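Local coordinates for protein ribosomal RNA small subunit methyltransferase Nep1 (Archaeoglobus fulgidus, PDB 3O7B) that probably methylates N1 of a specific pseudouridine in 16S ribosomal RNA, using S-adenosylmethionine as methyl donor, during ribosome biogenesis, at residues F30-A35 against D88-C93. Sequence-based numbering, arbitrary orientation.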
loop_
_atom_site.group_PDB
_atom_site.type_symbol
_atom_site.label_atom_id
_atom_site.label_comp_id
_atom_site.label_asym_id
_atom_site.label_seq_id
_atom_site.Cartn_x
_atom_site.Cartn_y
_atom_site.Cartn_z
ATOM N N PHE A 30 5.175 -11.891 -12.181
ATOM C CA PHE A 30 4.122 -11.806 -11.195
ATOM C C PHE A 30 2.850 -11.417 -11.894
ATOM O O PHE A 30 2.865 -10.501 -12.738
ATOM C CB PHE A 30 4.450 -10.731 -10.152
ATOM C CG PHE A 30 5.446 -11.162 -9.123
ATOM C CD1 PHE A 30 5.032 -11.447 -7.814
ATOM C CD2 PHE A 30 6.809 -11.250 -9.436
ATOM C CE1 PHE A 30 5.958 -11.812 -6.838
ATOM C CE2 PHE A 30 7.742 -11.634 -8.448
ATOM C CZ PHE A 30 7.301 -11.916 -7.165
ATOM N N VAL A 31 1.763 -12.135 -11.599
ATOM C CA VAL A 31 0.479 -11.886 -12.209
ATOM C C VAL A 31 -0.558 -11.667 -11.127
ATOM O O VAL A 31 -0.823 -12.572 -10.316
ATOM C CB VAL A 31 0.016 -13.083 -13.115
ATOM C CG1 VAL A 31 -1.265 -12.748 -13.832
ATOM C CG2 VAL A 31 1.124 -13.470 -14.083
ATOM N N PHE A 32 -1.167 -10.484 -11.109
ATOM C CA PHE A 32 -2.295 -10.239 -10.228
ATOM C C PHE A 32 -3.556 -10.659 -10.923
ATOM O O PHE A 32 -3.821 -10.228 -12.051
ATOM C CB PHE A 32 -2.316 -8.775 -9.770
ATOM C CG PHE A 32 -1.118 -8.424 -8.925
ATOM C CD1 PHE A 32 -1.008 -8.919 -7.631
ATOM C CD2 PHE A 32 -0.075 -7.646 -9.446
ATOM C CE1 PHE A 32 0.131 -8.663 -6.855
ATOM C CE2 PHE A 32 1.064 -7.369 -8.657
ATOM C CZ PHE A 32 1.150 -7.879 -7.363
ATOM N N LEU A 33 -4.301 -11.534 -10.263
ATOM C CA LEU A 33 -5.481 -12.181 -10.867
ATOM C C LEU A 33 -6.781 -11.554 -10.461
ATOM O O LEU A 33 -6.989 -11.191 -9.286
ATOM C CB LEU A 33 -5.515 -13.661 -10.485
ATOM C CG LEU A 33 -4.388 -14.531 -10.999
ATOM C CD1 LEU A 33 -4.611 -15.946 -10.481
ATOM C CD2 LEU A 33 -4.314 -14.531 -12.547
ATOM N N GLU A 34 -7.695 -11.442 -11.426
ATOM C CA GLU A 34 -9.038 -10.927 -11.181
ATOM C C GLU A 34 -8.979 -9.580 -10.457
ATOM O O GLU A 34 -9.760 -9.306 -9.530
ATOM C CB GLU A 34 -9.896 -11.949 -10.418
ATOM C CG GLU A 34 -10.202 -13.195 -11.255
ATOM C CD GLU A 34 -11.056 -14.193 -10.527
ATOM O OE1 GLU A 34 -11.731 -13.808 -9.549
ATOM O OE2 GLU A 34 -11.056 -15.368 -10.963
ATOM N N ALA A 35 -8.065 -8.725 -10.911
ATOM C CA ALA A 35 -7.948 -7.402 -10.285
ATOM C C ALA A 35 -9.228 -6.620 -10.475
ATOM O O ALA A 35 -9.869 -6.646 -11.544
ATOM C CB ALA A 35 -6.766 -6.647 -10.826
ATOM N N ASP A 88 -8.007 -0.137 -5.165
ATOM C CA ASP A 88 -6.982 0.099 -4.136
ATOM C C ASP A 88 -6.135 -1.139 -3.902
ATOM O O ASP A 88 -4.942 -1.051 -3.566
ATOM C CB ASP A 88 -7.631 0.511 -2.816
ATOM C CG ASP A 88 -8.691 -0.468 -2.368
ATOM O OD1 ASP A 88 -9.758 -0.483 -3.029
ATOM O OD2 ASP A 88 -8.458 -1.199 -1.379
ATOM N N ILE A 89 -6.729 -2.320 -4.075
ATOM C CA ILE A 89 -5.993 -3.531 -3.747
ATOM C C ILE A 89 -4.805 -3.723 -4.694
ATOM O O ILE A 89 -3.649 -3.878 -4.265
ATOM C CB ILE A 89 -6.898 -4.781 -3.752
ATOM C CG1 ILE A 89 -7.950 -4.652 -2.653
ATOM C CG2 ILE A 89 -6.076 -6.057 -3.581
ATOM C CD1 ILE A 89 -9.079 -5.683 -2.761
ATOM N N VAL A 90 -5.072 -3.694 -5.997
ATOM C CA VAL A 90 -3.985 -3.896 -6.935
ATOM C C VAL A 90 -3.008 -2.703 -6.919
ATOM O O VAL A 90 -1.819 -2.888 -7.131
ATOM C CB VAL A 90 -4.513 -4.246 -8.372
ATOM C CG1 VAL A 90 -5.110 -3.046 -9.064
ATOM C CG2 VAL A 90 -3.409 -4.867 -9.214
ATOM N N HIS A 91 -3.510 -1.505 -6.621
ATOM C CA HIS A 91 -2.629 -0.325 -6.485
ATOM C C HIS A 91 -1.502 -0.604 -5.506
ATOM O O HIS A 91 -0.330 -0.442 -5.842
ATOM C CB HIS A 91 -3.445 0.872 -6.009
ATOM C CG HIS A 91 -2.632 2.116 -5.803
ATOM N ND1 HIS A 91 -2.824 2.948 -4.719
ATOM C CD2 HIS A 91 -1.614 2.647 -6.520
ATOM C CE1 HIS A 91 -1.966 3.951 -4.786
ATOM N NE2 HIS A 91 -1.224 3.798 -5.871
ATOM N N GLN A 92 -1.866 -1.055 -4.302
ATOM C CA GLN A 92 -0.865 -1.177 -3.253
ATOM C C GLN A 92 0.070 -2.335 -3.533
ATOM O O GLN A 92 1.272 -2.264 -3.264
ATOM C CB GLN A 92 -1.561 -1.337 -1.902
ATOM C CG GLN A 92 -2.423 -0.104 -1.534
ATOM C CD GLN A 92 -3.588 -0.398 -0.605
ATOM O OE1 GLN A 92 -3.791 -1.534 -0.162
ATOM N NE2 GLN A 92 -4.374 0.640 -0.305
ATOM N N CYS A 93 -0.466 -3.422 -4.097
ATOM C CA CYS A 93 0.371 -4.561 -4.401
ATOM C C CYS A 93 1.386 -4.233 -5.472
ATOM O O CYS A 93 2.540 -4.627 -5.382
ATOM C CB CYS A 93 -0.483 -5.747 -4.869
ATOM S SG CYS A 93 -1.525 -6.470 -3.577
#
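Phe32, on strand 28-35, an interior strand of the central sheet, meets Val90 and Cys93, which lie one turn apart on the facing side of helix 87-98. Its ring lies against Cys93, with CE1 3.6 Å from Cys93 CB and CZ almost as near; both the methylene and the sulfur approach obliquely. Cys93 SG sits 5.1 Å from the ring centroid, 44° off the ring normal, a slanted sulfur-aromatic contact. The ring is put there by a chi1 of -65°, which sets CG anti to the carbonyl carbon of Phe32.

Val90 sits between Phe32 and Ala35, and its CG2 branch, anti to the backbone N, touches both, reaching Phe32 CB at 4.1 Å, while Val90 CB itself lies 4.1 Å from Ala35 CB. The chain turns a corner at Glu34, whose phi is positive (52°), and this brings Ala35 opposite Val90; Ala35 CA and Val90 CA are the nearest CA pair of the two segments, 6.3 Å apart. All four touching residues are buried, and the contact across the segments is apolar.

Val109 on strand 105-111 touches Ala35 and Val90, while Thr228 on helix 224-239 touches Phe32 and Cys93. On helix 87-98, Asp88 forms a salt bridge with Arg86, predicted to interact with substrate RNA, and Gln92 hydrogen-bonds Arg127 O of the second subunit. Packing helix 87-98, which reaches that subunit through Gln92, against a strand with parallel neighbours on both sides belongs to the alpha/beta SPOUT methyltransferase fold, close to the cofactor pocket: the side chain of Cys93 is about 8 Å from the bound S-adenosylhomocysteine.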